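Local coordinates for protein aldehyde dehydrogenase (PDB 5KF0) that probably oxidises aldehydes to the corresponding acids or acyl products, as other aldehyde dehydrogenases do, and binds NADPH, at residues 77-82 and 201-206; 82-87 and 115-120; 382-387 and 394-399. All blocks are in the same frame, centred on the assembly; numbering follows the deposited sequence. Where two conformers were deposited one is given.

Contact 1: residues 77-82 and 201-206; sequences LDHCVA and LAETNL
His79 points its imidazole at the carboxylate of Glu203, and the two side chains cross at about a right angle. The bond runs from His79 NE2 to Glu203 OE1 at 2.8 Å, with an N-H...O angle of 153°. Glu203 OE1 lies close to the imidazole plane and accepts through its anti lone pair. The ring and carboxylate planes are turned 71° apart, so the acid meets the ring edge without lying flat along it. His79 reaches across because its CG stands opposite the backbone N (chi1 180°), which sends the ring out from helix 70-86. Glu203 answers with a chain extended beyond CG. Its other oxygen, OE2, forms a salt bridge with Arg83, one turn further along the same helix as His79. The carboxylate thus has a partner on each oxygen, which probably fixes its rotation and favours its charged form.

Thr204 approaches the same imidazole obliquely. Its methyl CG2 lies 3.6 Å from His79 CD2. The hydroxyl is used inside its own segment: Thr204 OG1 donates to Leu201 O at 2.8 Å, in the carbonyl plane. Leu201 O also accepts from Thr204 N, so one carbonyl grips both the backbone and the side chain of Thr204. This probably helps to set the direction of the methyl.

Deeper in, the contact is apolar. Cys80 SG meets the CD2 branch of Leu201 at 3.6 Å. Leu201 also packs on Val172 and Leu176 of helix 164-178, and Cys80 on Phe117 of helix 103-123. The arrangement is helix-to-turn packing, polar toward the outside and apolar toward the inside. It joins helix 70-86 to the turn after helix 192-202, next to the parallel strands of the Rossmann-like cofactor-binding domain of the aldehyde dehydrogenase fold.

Contact 2: residues 82-87 and 115-120; sequences ARFRER and DTFRVA
Phe84 drives the edge of its ring into the face of Phe117. The pair is a T-shaped (edge-to-face) stack, with the planes at 88° and the centroids 5.1 Å apart. One atom does the touching. Phe84 CE2 stands over the centre of the Phe117 ring, 3.7 Å above its plane. It is nearly equidistant from the six ring carbons, with Phe117 CD1 at 3.8 Å. The edge C-H of Phe84 therefore points at the pi cloud of Phe117, a CH-pi contact. Phe84 CG lies beside its own backbone N and opposite the carbonyl carbon (chi1 -62°), which directs the ring to helix 103-123.

The stack is buried and belongs to the helical layer beside the cofactor-binding sheet of the aldehyde dehydrogenase fold. Phe84 sits near the C-terminal end of helix 70-86 and also packs on Val200 of helix 192-202. Phe117 also touches Leu77 and Val81 of helix 70-86, and Ala169 of helix 164-178. The two rings thus fill space among four helices.

Arg85 and Arg118 meet nearer the surface. Both chains are extended from CG to NE. In the Arg118 conformer described, one of two modelled, Arg85 NH2 comes to 4.0 Å from Arg118 NH1, and the guanidinium planes are 89° apart. Arg118 NH1 then lies at the edge of the Arg85 group, near its plane. The like charges would disfavour this approach, but Arg118 has a stronger partner: its NH2 forms a salt bridge with Asp78 of the second subunit. Arg118 also packs on Gln74 of that subunit.

Contact 3: residues 382-387 and 394-399; sequences DLYRKE and ILEKFD. With NDP (NADPH dihydro-nicotinamide-adenine-dinucleotide phosphate), chain E.
Tyr384 OH donates a hydrogen bond to Glu396 OE2 at 2.6 Å, a short bond that uses the syn lone pair of the acceptor. The side chains cross at about a right angle. The carboxylate sits at the edge of the ring, its plane turned 73° from that of the phenol. Tyr384 CG stands opposite the backbone N (chi1 -166°), which carries the ring from the short helix 382-385 to strand 392-398.

Ile394, two residues before Glu396, was modelled in two conformers. In the one described, its CD1 methyl comes obliquely to the same ring, 3.5 Å from Tyr384 CE1. Its CG2 branch meets Leu383 CD2 at 4.1 Å, and these two side chains slide past each other in opposite directions. In this conformer the isoleucine packs against neighbouring residues of the helix through two branches.

The next shell holds the polar pair in place. Glu396 OE1 forms a salt bridge with Arg407, and Tyr384 OH is also hydrogen-bonded to Arg298. The Arg407 pair probably favours the charged carboxylate, and Arg298 probably helps to place the phenol oxygen. Gln297 bonds the carbonyls of Leu383 and Lys386, on the way to the cofactor.

Glu387 follows directly. Its chain is extended, and its carboxylate grips the nicotinamide ribose of NADPH. The ribose O2D donates to Glu387 OE1 at 2.6 Å, and O3D to Glu387 OE2 at 2.8 Å. The contact lies in the beta-alpha-beta unit 368-375, 382-385, 392-398, whose loop after the helix supplies the glutamate that holds the ribose diol, an arrangement familiar from cofactor sites of aldehyde dehydrogenases.

From the N terminus, helix 70-86 comes first and serves both contact 1 and contact 2, which share Ala82. Contact 2 closes the shorter loop, joining this helix to helix 103-123. It is nested inside the much longer loop that contact 1 closes at the turn after helix 192-202. Their centres are 10 Å apart, and they touch directly. Together they tie three helices on one side of the chain's centre. Contact 3 opens later, in series with both, and closes a short loop within a beta-alpha-beta unit. It lies on the opposite side, its centre 45 Å from that of contact 1 and 38 Å from that of contact 2.

Contact 1: residues 77-82 and 201-206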
loop_
_atom_site.group_PDB
_atom_site.type_symbol
_atom_site.label_atom_id
_atom_site.label_comp_id
_atom_site.label_asym_id
_atom_site.label_seq_id
_atom_site.Cartn_x
_atom_site.Cartn_y
_atom_site.Cartn_z
ATOM N N LEU A 77 -23.936 -6.086 -5.414
ATOM C CA LEU A 77 -23.097 -6.568 -6.511
ATOM C C LEU A 77 -23.195 -8.083 -6.661
ATOM O O LEU A 77 -23.245 -8.602 -7.786
ATOM C CB LEU A 77 -21.648 -6.129 -6.282
ATOM C CG LEU A 77 -21.482 -4.606 -6.430
ATOM C CD1 LEU A 77 -20.218 -4.098 -5.716
ATOM C CD2 LEU A 77 -21.473 -4.210 -7.902
ATOM N N ASP A 78 -23.236 -8.805 -5.537
ATOM C CA ASP A 78 -23.355 -10.259 -5.590
ATOM C C ASP A 78 -24.685 -10.687 -6.189
ATOM O O ASP A 78 -24.750 -11.701 -6.894
ATOM C CB ASP A 78 -23.214 -10.865 -4.196
ATOM C CG ASP A 78 -21.825 -10.711 -3.630
ATOM O OD1 ASP A 78 -20.869 -10.558 -4.425
ATOM O OD2 ASP A 78 -21.689 -10.754 -2.387
ATOM N N HIS A 79 -25.768 -9.951 -5.888
ATOM C CA HIS A 79 -27.052 -10.243 -6.519
ATOM C C HIS A 79 -26.958 -10.131 -8.033
ATOM O O HIS A 79 -27.498 -10.974 -8.762
ATOM C CB HIS A 79 -28.139 -9.296 -6.022
ATOM C CG HIS A 79 -29.476 -9.552 -6.649
ATOM N ND1 HIS A 79 -30.289 -10.597 -6.265
ATOM C CD2 HIS A 79 -30.132 -8.912 -7.648
ATOM C CE1 HIS A 79 -31.393 -10.585 -6.994
ATOM N NE2 HIS A 79 -31.327 -9.569 -7.834
ATOM N N CYS A 80 -26.287 -9.080 -8.518
ATOM C CA CYS A 80 -26.065 -8.913 -9.949
ATOM C C CYS A 80 -25.299 -10.095 -10.534
ATOM O O CYS A 80 -25.702 -10.657 -11.558
ATOM C CB CYS A 80 -25.309 -7.616 -10.218
ATOM S SG CYS A 80 -26.287 -6.128 -9.868
ATOM N N VAL A 81 -24.183 -10.474 -9.900
ATOM C CA VAL A 81 -23.391 -11.614 -10.376
ATOM C C VAL A 81 -24.260 -12.855 -10.506
ATOM O O VAL A 81 -24.235 -13.555 -11.530
ATOM C CB VAL A 81 -22.200 -11.875 -9.439
ATOM C CG1 VAL A 81 -21.531 -13.218 -9.788
ATOM C CG2 VAL A 81 -21.201 -10.740 -9.536
ATOM N N ALA A 82 -25.035 -13.158 -9.461
ATOM C CA ALA A 82 -25.865 -14.357 -9.485
ATOM C C ALA A 82 -26.897 -14.300 -10.604
ATOM O O ALA A 82 -27.144 -15.304 -11.285
ATOM C CB ALA A 82 -26.562 -14.545 -8.140
ATOM N N LEU A 201 -30.674 -4.683 -11.246
ATOM C CA LEU A 201 -30.469 -3.745 -10.141
ATOM C C LEU A 201 -31.782 -3.326 -9.498
ATOM O O LEU A 201 -31.825 -3.069 -8.288
ATOM C CB LEU A 201 -29.718 -2.504 -10.630
ATOM C CG LEU A 201 -28.219 -2.663 -10.821
ATOM C CD1 LEU A 201 -27.670 -1.440 -11.542
ATOM C CD2 LEU A 201 -27.565 -2.838 -9.455
ATOM N N ALA A 202 -32.861 -3.253 -10.283
ATOM C CA ALA A 202 -34.157 -2.857 -9.748
ATOM C C ALA A 202 -34.718 -3.874 -8.766
ATOM O O ALA A 202 -35.616 -3.533 -7.985
ATOM C CB ALA A 202 -35.143 -2.633 -10.892
ATOM N N GLU A 203 -34.204 -5.106 -8.782
ATOM C CA GLU A 203 -34.596 -6.133 -7.827
ATOM C C GLU A 203 -33.972 -5.938 -6.452
ATOM O O GLU A 203 -34.401 -6.609 -5.505
ATOM C CB GLU A 203 -34.204 -7.518 -8.358
ATOM C CG GLU A 203 -34.811 -7.857 -9.723
ATOM C CD GLU A 203 -34.244 -9.135 -10.328
ATOM O OE1 GLU A 203 -33.263 -9.688 -9.787
ATOM O OE2 GLU A 203 -34.786 -9.590 -11.358
ATOM N N THR A 204 -32.983 -5.054 -6.321
ATOM C CA THR A 204 -32.268 -4.908 -5.063
ATOM C C THR A 204 -32.887 -3.817 -4.197
ATOM O O THR A 204 -33.736 -3.038 -4.632
ATOM C CB THR A 204 -30.794 -4.579 -5.291
ATOM O OG1 THR A 204 -30.676 -3.231 -5.765
ATOM C CG2 THR A 204 -30.166 -5.538 -6.285
ATOM N N ASN A 205 -32.394 -3.747 -2.959
ATOM C CA ASN A 205 -32.814 -2.798 -1.946
ATOM C C ASN A 205 -32.118 -1.456 -2.035
ATOM O O ASN A 205 -32.098 -0.732 -1.033
ATOM C CB ASN A 205 -32.577 -3.393 -0.557
ATOM C CG ASN A 205 -33.856 -3.783 0.104
ATOM O OD1 ASN A 205 -33.959 -3.803 1.329
ATOM N ND2 ASN A 205 -34.862 -4.089 -0.710
ATOM N N LEU A 206 -31.560 -1.095 -3.180
ATOM C CA LEU A 206 -30.858 0.176 -3.273
ATOM C C LEU A 206 -31.806 1.335 -2.986
ATOM O O LEU A 206 -32.986 1.280 -3.360
ATOM C CB LEU A 206 -30.265 0.350 -4.669
ATOM C CG LEU A 206 -29.031 -0.484 -4.967
ATOM C CD1 LEU A 206 -28.780 -0.493 -6.473
ATOM C CD2 LEU A 206 -27.836 0.092 -4.210
#

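Contact 2: residues 82-87 and 115-120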
loop_
_atom_site.group_PDB
_atom_site.type_symbol
_atom_site.label_atom_id
_atom_site.label_comp_id
_atom_site.label_asym_id
_atom_site.label_seq_id
_atom_site.Cartn_x
_atom_site.Cartn_y
_atom_site.Cartn_z
ATOM N N ALA A 82 -25.035 -13.158 -9.461
ATOM C CA ALA A 82 -25.865 -14.357 -9.485
ATOM C C ALA A 82 -26.897 -14.300 -10.604
ATOM O O ALA A 82 -27.144 -15.304 -11.285
ATOM C CB ALA A 82 -26.562 -14.545 -8.140
ATOM N N ARG A 83 -27.522 -13.138 -10.801
ATOM C CA ARG A 83 -28.574 -13.037 -11.805
ATOM C C ARG A 83 -28.004 -13.022 -13.218
ATOM O O ARG A 83 -28.641 -13.544 -14.141
ATOM C CB ARG A 83 -29.435 -11.791 -11.542
ATOM C CG ARG A 83 -30.227 -11.852 -10.227
ATOM C CD ARG A 83 -31.478 -12.751 -10.318
ATOM N NE ARG A 83 -32.520 -12.078 -11.081
ATOM C CZ ARG A 83 -33.134 -12.584 -12.149
ATOM N NH1 ARG A 83 -32.846 -13.806 -12.581
ATOM N NH2 ARG A 83 -34.053 -11.864 -12.777
ATOM N N PHE A 84 -26.815 -12.442 -13.411
ATOM C CA PHE A 84 -26.195 -12.481 -14.735
ATOM C C PHE A 84 -25.843 -13.914 -15.118
ATOM O O PHE A 84 -25.986 -14.312 -16.280
ATOM C CB PHE A 84 -24.944 -11.595 -14.784
ATOM C CG PHE A 84 -25.206 -10.128 -14.540
ATOM C CD1 PHE A 84 -26.468 -9.570 -14.748
ATOM C CD2 PHE A 84 -24.175 -9.308 -14.096
ATOM C CE1 PHE A 84 -26.691 -8.206 -14.509
ATOM C CE2 PHE A 84 -24.378 -7.956 -13.857
ATOM C CZ PHE A 84 -25.631 -7.399 -14.072
ATOM N N ARG A 85 -25.390 -14.709 -14.149
ATOM C CA ARG A 85 -25.160 -16.127 -14.413
ATOM C C ARG A 85 -26.459 -16.838 -14.766
ATOM O O ARG A 85 -26.498 -17.658 -15.695
ATOM C CB ARG A 85 -24.513 -16.789 -13.201
ATOM C CG ARG A 85 -23.073 -16.383 -12.982
ATOM C CD ARG A 85 -22.547 -16.917 -11.666
ATOM N NE ARG A 85 -21.105 -16.727 -11.587
ATOM C CZ ARG A 85 -20.417 -16.723 -10.456
ATOM N NH1 ARG A 85 -21.046 -16.897 -9.302
ATOM N NH2 ARG A 85 -19.105 -16.539 -10.481
ATOM N N GLU A 86 -27.537 -16.536 -14.038
ATOM C CA GLU A 86 -28.831 -17.149 -14.340
ATOM C C GLU A 86 -29.316 -16.777 -15.735
ATOM O O GLU A 86 -29.935 -17.599 -16.424
ATOM C CB GLU A 86 -29.874 -16.734 -13.303
ATOM C CG GLU A 86 -29.711 -17.404 -11.949
ATOM C CD GLU A 86 -30.746 -16.941 -10.938
ATOM O OE1 GLU A 86 -31.647 -16.157 -11.312
ATOM O OE2 GLU A 86 -30.654 -17.365 -9.766
ATOM N N ARG A 87 -29.046 -15.547 -16.169
ATOM C CA ARG A 87 -29.568 -15.011 -17.419
ATOM C C ARG A 87 -28.496 -14.949 -18.503
ATOM O O ARG A 87 -28.584 -14.139 -19.429
ATOM C CB ARG A 87 -30.184 -13.634 -17.169
ATOM C CG ARG A 87 -31.335 -13.700 -16.159
ATOM C CD ARG A 87 -31.892 -12.327 -15.799
ATOM N NE ARG A 87 -32.592 -11.711 -16.918
ATOM C CZ ARG A 87 -33.361 -10.633 -16.811
ATOM N NH1 ARG A 87 -33.537 -10.057 -15.632
ATOM N NH2 ARG A 87 -33.971 -10.142 -17.884
ATOM N N ASP A 115 -17.264 -11.198 -14.501
ATOM C CA ASP A 115 -15.935 -10.974 -13.930
ATOM C C ASP A 115 -15.815 -9.567 -13.353
ATOM O O ASP A 115 -15.302 -9.375 -12.244
ATOM C CB ASP A 115 -14.839 -11.169 -14.991
ATOM C CG ASP A 115 -14.610 -12.631 -15.390
ATOM O OD1 ASP A 115 -15.058 -13.557 -14.687
ATOM O OD2 ASP A 115 -13.942 -12.840 -16.430
ATOM N N THR A 116 -16.272 -8.564 -14.107
ATOM C CA THR A 116 -16.133 -7.177 -13.673
ATOM C C THR A 116 -16.943 -6.907 -12.410
ATOM O O THR A 116 -16.446 -6.277 -11.467
ATOM C CB THR A 116 -16.544 -6.247 -14.821
ATOM O OG1 THR A 116 -15.668 -6.467 -15.933
ATOM C CG2 THR A 116 -16.485 -4.769 -14.411
ATOM N N PHE A 117 -18.188 -7.389 -12.357
ATOM C CA PHE A 117 -18.966 -7.234 -11.129
ATOM C C PHE A 117 -18.366 -8.012 -9.968
ATOM O O PHE A 117 -18.457 -7.564 -8.815
ATOM C CB PHE A 117 -20.424 -7.656 -11.361
ATOM C CG PHE A 117 -21.288 -6.533 -11.863
ATOM C CD1 PHE A 117 -21.173 -6.086 -13.178
ATOM C CD2 PHE A 117 -22.210 -5.920 -11.027
ATOM C CE1 PHE A 117 -21.960 -5.022 -13.638
ATOM C CE2 PHE A 117 -23.010 -4.866 -11.488
ATOM C CZ PHE A 117 -22.880 -4.424 -12.792
ATOM N N ARG A 118 -17.754 -9.170 -10.231
ATOM C CA ARG A 118 -17.155 -9.923 -9.138
ATOM C C ARG A 118 -15.945 -9.196 -8.561
ATOM O O ARG A 118 -15.759 -9.177 -7.337
ATOM C CB ARG A 118 -16.768 -11.326 -9.593
ATOM C CG ARG A 118 -16.182 -12.117 -8.454
ATOM C CD ARG A 118 -16.120 -13.592 -8.716
ATOM N NE ARG A 118 -15.789 -14.257 -7.466
ATOM C CZ ARG A 118 -15.593 -15.560 -7.328
ATOM N NH1 ARG A 118 -15.695 -16.378 -8.375
ATOM N NH2 ARG A 118 -15.306 -16.041 -6.133
ATOM N N VAL A 119 -15.110 -8.586 -9.415
ATOM C CA VAL A 119 -14.008 -7.777 -8.886
ATOM C C VAL A 119 -14.555 -6.642 -8.028
ATOM O O VAL A 119 -14.021 -6.335 -6.950
ATOM C CB VAL A 119 -13.117 -7.226 -10.017
ATOM C CG1 VAL A 119 -12.030 -6.309 -9.454
ATOM C CG2 VAL A 119 -12.487 -8.339 -10.820
ATOM N N ALA A 120 -15.620 -5.989 -8.500
ATOM C CA ALA A 120 -16.215 -4.906 -7.724
ATOM C C ALA A 120 -16.753 -5.408 -6.387
ATOM O O ALA A 120 -16.629 -4.714 -5.371
ATOM C CB ALA A 120 -17.322 -4.225 -8.525
#

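Contact 3: residues 382-387 and 394-399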
loop_
_atom_site.group_PDB
_atom_site.type_symbol
_atom_site.label_atom_id
_atom_site.label_comp_id
_atom_site.label_asym_id
_atom_site.label_seq_id
_atom_site.Cartn_x
_atom_site.Cartn_y
_atom_site.Cartn_z
ATOM N N ASP A 382 -4.942 7.736 -44.128
ATOM C CA ASP A 382 -6.013 7.611 -43.142
ATOM C C ASP A 382 -6.095 6.196 -42.590
ATOM O O ASP A 382 -6.341 6.004 -41.395
ATOM C CB ASP A 382 -7.358 8.001 -43.757
ATOM C CG ASP A 382 -7.494 9.490 -43.980
ATOM O OD1 ASP A 382 -6.691 10.263 -43.419
ATOM O OD2 ASP A 382 -8.418 9.888 -44.723
ATOM N N LEU A 383 -5.915 5.190 -43.451
ATOM C CA LEU A 383 -5.979 3.808 -42.987
ATOM C C LEU A 383 -4.907 3.518 -41.951
ATOM O O LEU A 383 -5.099 2.651 -41.093
ATOM C CB LEU A 383 -5.845 2.848 -44.173
ATOM C CG LEU A 383 -6.118 1.375 -43.865
ATOM C CD1 LEU A 383 -7.602 1.176 -43.566
ATOM C CD2 LEU A 383 -5.695 0.492 -45.020
ATOM N N TYR A 384 -3.773 4.225 -42.021
ATOM C CA TYR A 384 -2.699 4.042 -41.051
ATOM C C TYR A 384 -2.977 4.808 -39.763
ATOM O O TYR A 384 -2.837 4.260 -38.665
ATOM C CB TYR A 384 -1.358 4.495 -41.648
ATOM C CG TYR A 384 -0.182 4.023 -40.825
ATOM C CD1 TYR A 384 0.466 2.831 -41.129
ATOM C CD2 TYR A 384 0.260 4.749 -39.721
ATOM C CE1 TYR A 384 1.517 2.374 -40.359
ATOM C CE2 TYR A 384 1.318 4.300 -38.949
ATOM C CZ TYR A 384 1.941 3.112 -39.275
ATOM O OH TYR A 384 2.976 2.643 -38.499
ATOM N N ARG A 385 -3.383 6.072 -39.886
ATOM C CA ARG A 385 -3.329 7.031 -38.787
ATOM C C ARG A 385 -4.637 7.191 -38.028
ATOM O O ARG A 385 -4.612 7.571 -36.852
ATOM C CB ARG A 385 -2.920 8.410 -39.311
ATOM C CG ARG A 385 -1.602 8.413 -40.055
ATOM C CD ARG A 385 -0.952 9.800 -40.063
ATOM N NE ARG A 385 -0.376 10.135 -38.755
ATOM C CZ ARG A 385 0.807 9.698 -38.328
ATOM N NH1 ARG A 385 1.533 8.889 -39.101
ATOM N NH2 ARG A 385 1.251 10.054 -37.128
ATOM N N LYS A 386 -5.775 6.974 -38.677
ATOM C CA LYS A 386 -7.042 7.111 -37.979
ATOM C C LYS A 386 -7.475 5.754 -37.432
ATOM O O LYS A 386 -6.866 4.722 -37.711
ATOM C CB LYS A 386 -8.106 7.699 -38.907
ATOM C CG LYS A 386 -7.730 9.060 -39.495
ATOM C CD LYS A 386 -8.899 9.622 -40.302
ATOM C CE LYS A 386 -8.576 10.984 -40.884
ATOM N NZ LYS A 386 -8.288 11.986 -39.826
ATOM N N GLU A 387 -8.550 5.755 -36.642
ATOM C CA GLU A 387 -9.017 4.518 -36.019
ATOM C C GLU A 387 -9.861 3.731 -37.020
ATOM O O GLU A 387 -10.988 4.128 -37.345
ATOM C CB GLU A 387 -9.803 4.819 -34.744
ATOM C CG GLU A 387 -10.194 3.548 -33.995
ATOM C CD GLU A 387 -10.848 3.841 -32.655
ATOM O OE1 GLU A 387 -10.767 2.980 -31.758
ATOM O OE2 GLU A 387 -11.464 4.923 -32.513
ATOM N N ILE A 394 -2.833 -3.654 -41.158
ATOM C CA ILE A 394 -1.738 -3.303 -42.049
ATOM C C ILE A 394 -0.471 -3.974 -41.542
ATOM O O ILE A 394 -0.199 -4.023 -40.334
ATOM C CB ILE A 394 -1.557 -1.774 -42.195
ATOM C CG1 ILE A 394 -0.984 -1.138 -40.927
ATOM C CG2 ILE A 394 -2.877 -1.118 -42.585
ATOM C CD1 ILE A 394 0.513 -0.901 -40.988
ATOM N N LEU A 395 0.295 -4.516 -42.484
ATOM C CA LEU A 395 1.513 -5.259 -42.196
ATOM C C LEU A 395 2.699 -4.444 -42.693
ATOM O O LEU A 395 2.698 -3.980 -43.839
ATOM C CB LEU A 395 1.476 -6.632 -42.878
ATOM C CG LEU A 395 2.726 -7.500 -42.761
ATOM C CD1 LEU A 395 2.919 -7.923 -41.328
ATOM C CD2 LEU A 395 2.616 -8.717 -43.676
ATOM N N GLU A 396 3.692 -4.239 -41.830
ATOM C CA GLU A 396 4.877 -3.489 -42.225
ATOM C C GLU A 396 6.110 -4.124 -41.585
ATOM O O GLU A 396 6.010 -4.965 -40.683
ATOM C CB GLU A 396 4.742 -1.992 -41.874
ATOM C CG GLU A 396 4.336 -1.688 -40.424
ATOM C CD GLU A 396 4.150 -0.190 -40.141
ATOM O OE1 GLU A 396 4.587 0.651 -40.964
ATOM O OE2 GLU A 396 3.559 0.150 -39.090
ATOM N N LYS A 397 7.280 -3.712 -42.071
ATOM C CA LYS A 397 8.555 -4.374 -41.816
ATOM C C LYS A 397 9.495 -3.429 -41.074
ATOM O O LYS A 397 9.496 -2.223 -41.332
ATOM C CB LYS A 397 9.180 -4.818 -43.156
ATOM C CG LYS A 397 10.470 -5.621 -43.065
ATOM C CD LYS A 397 11.061 -5.874 -44.470
ATOM C CE LYS A 397 10.168 -6.774 -45.297
ATOM N NZ LYS A 397 10.829 -7.185 -46.575
ATOM N N PHE A 398 10.308 -3.965 -40.158
ATOM C CA PHE A 398 11.362 -3.158 -39.539
ATOM C C PHE A 398 12.633 -3.983 -39.377
ATOM O O PHE A 398 12.603 -5.216 -39.393
ATOM C CB PHE A 398 10.939 -2.591 -38.171
ATOM C CG PHE A 398 10.851 -3.624 -37.076
ATOM C CD1 PHE A 398 11.929 -3.856 -36.223
ATOM C CD2 PHE A 398 9.680 -4.353 -36.887
ATOM C CE1 PHE A 398 11.839 -4.811 -35.204
ATOM C CE2 PHE A 398 9.580 -5.299 -35.867
ATOM C CZ PHE A 398 10.660 -5.533 -35.035
ATOM N N ASP A 399 13.758 -3.270 -39.229
ATOM C CA ASP A 399 15.083 -3.838 -38.974
ATOM C C ASP A 399 15.543 -3.637 -37.540
ATOM O O ASP A 399 16.088 -4.560 -36.924
ATOM C CB ASP A 399 16.149 -3.202 -39.883
ATOM C CG ASP A 399 15.913 -3.452 -41.337
ATOM O OD1 ASP A 399 15.368 -4.519 -41.684
ATOM O OD2 ASP A 399 16.297 -2.580 -42.138
HETATM P PA NDP E . -19.389 7.241 -30.069
HETATM O O1A NDP E . -18.410 8.279 -29.635
HETATM O O2A NDP E . -19.964 7.518 -31.459
HETATM O O5B NDP E . -20.591 7.080 -29.041
HETATM C C5B NDP E . -20.262 6.657 -27.694
HETATM C C4B NDP E . -21.354 7.112 -26.763
HETATM O O4B NDP E . -21.331 8.553 -26.661
HETATM C C3B NDP E . -22.777 6.746 -27.207
HETATM O O3B NDP E . -23.596 6.483 -26.071
HETATM C C2B NDP E . -23.231 8.038 -27.886
HETATM O O2B NDP E . -24.660 8.226 -27.929
HETATM C C1B NDP E . -22.629 9.043 -26.920
HETATM N N9A NDP E . -22.523 10.398 -27.447
HETATM C C8A NDP E . -22.014 10.812 -28.650
HETATM N N7A NDP E . -22.003 12.116 -28.802
HETATM C C5A NDP E . -22.547 12.589 -27.618
HETATM C C6A NDP E . -22.802 13.891 -27.141
HETATM N N6A NDP E . -22.563 15.005 -27.844
HETATM N N1A NDP E . -23.334 14.011 -25.904
HETATM C C2A NDP E . -23.598 12.906 -25.203
HETATM N N3A NDP E . -23.407 11.630 -25.548
HETATM C C4A NDP E . -22.876 11.541 -26.775
HETATM O O3 NDP E . -18.676 5.821 -30.053
HETATM P PN NDP E . -19.144 4.369 -30.505
HETATM O O1N NDP E . -20.388 3.997 -29.786
HETATM O O2N NDP E . -19.222 4.377 -32.011
HETATM O O5D NDP E . -17.979 3.409 -30.022
HETATM C C5D NDP E . -16.720 3.241 -30.694
HETATM C C4D NDP E . -15.694 4.134 -30.041
HETATM O O4D NDP E . -15.577 3.804 -28.631
HETATM C C3D NDP E . -14.298 3.966 -30.646
HETATM O O3D NDP E . -13.623 5.206 -30.825
HETATM C C2D NDP E . -13.608 3.070 -29.619
HETATM O O2D NDP E . -12.185 3.102 -29.605
HETATM C C1D NDP E . -14.211 3.597 -28.324
HETATM N N1N NDP E . -14.047 2.578 -27.293
HETATM C C2N NDP E . -13.279 2.805 -26.175
HETATM C C3N NDP E . -12.979 1.834 -25.290
HETATM C C7N NDP E . -12.221 2.104 -24.038
HETATM O O7N NDP E . -12.494 1.425 -23.038
HETATM N N7N NDP E . -11.240 3.004 -24.055
HETATM C C4N NDP E . -13.379 0.429 -25.566
HETATM C C5N NDP E . -14.460 0.370 -26.592
HETATM C C6N NDP E . -14.684 1.378 -27.413
HETATM P P2B NDP E . -25.560 7.618 -29.159
HETATM O O1X NDP E . -24.684 6.750 -29.981
HETATM O O2X NDP E . -26.701 6.955 -28.444
HETATM O O3X NDP E . -26.081 8.811 -29.933
#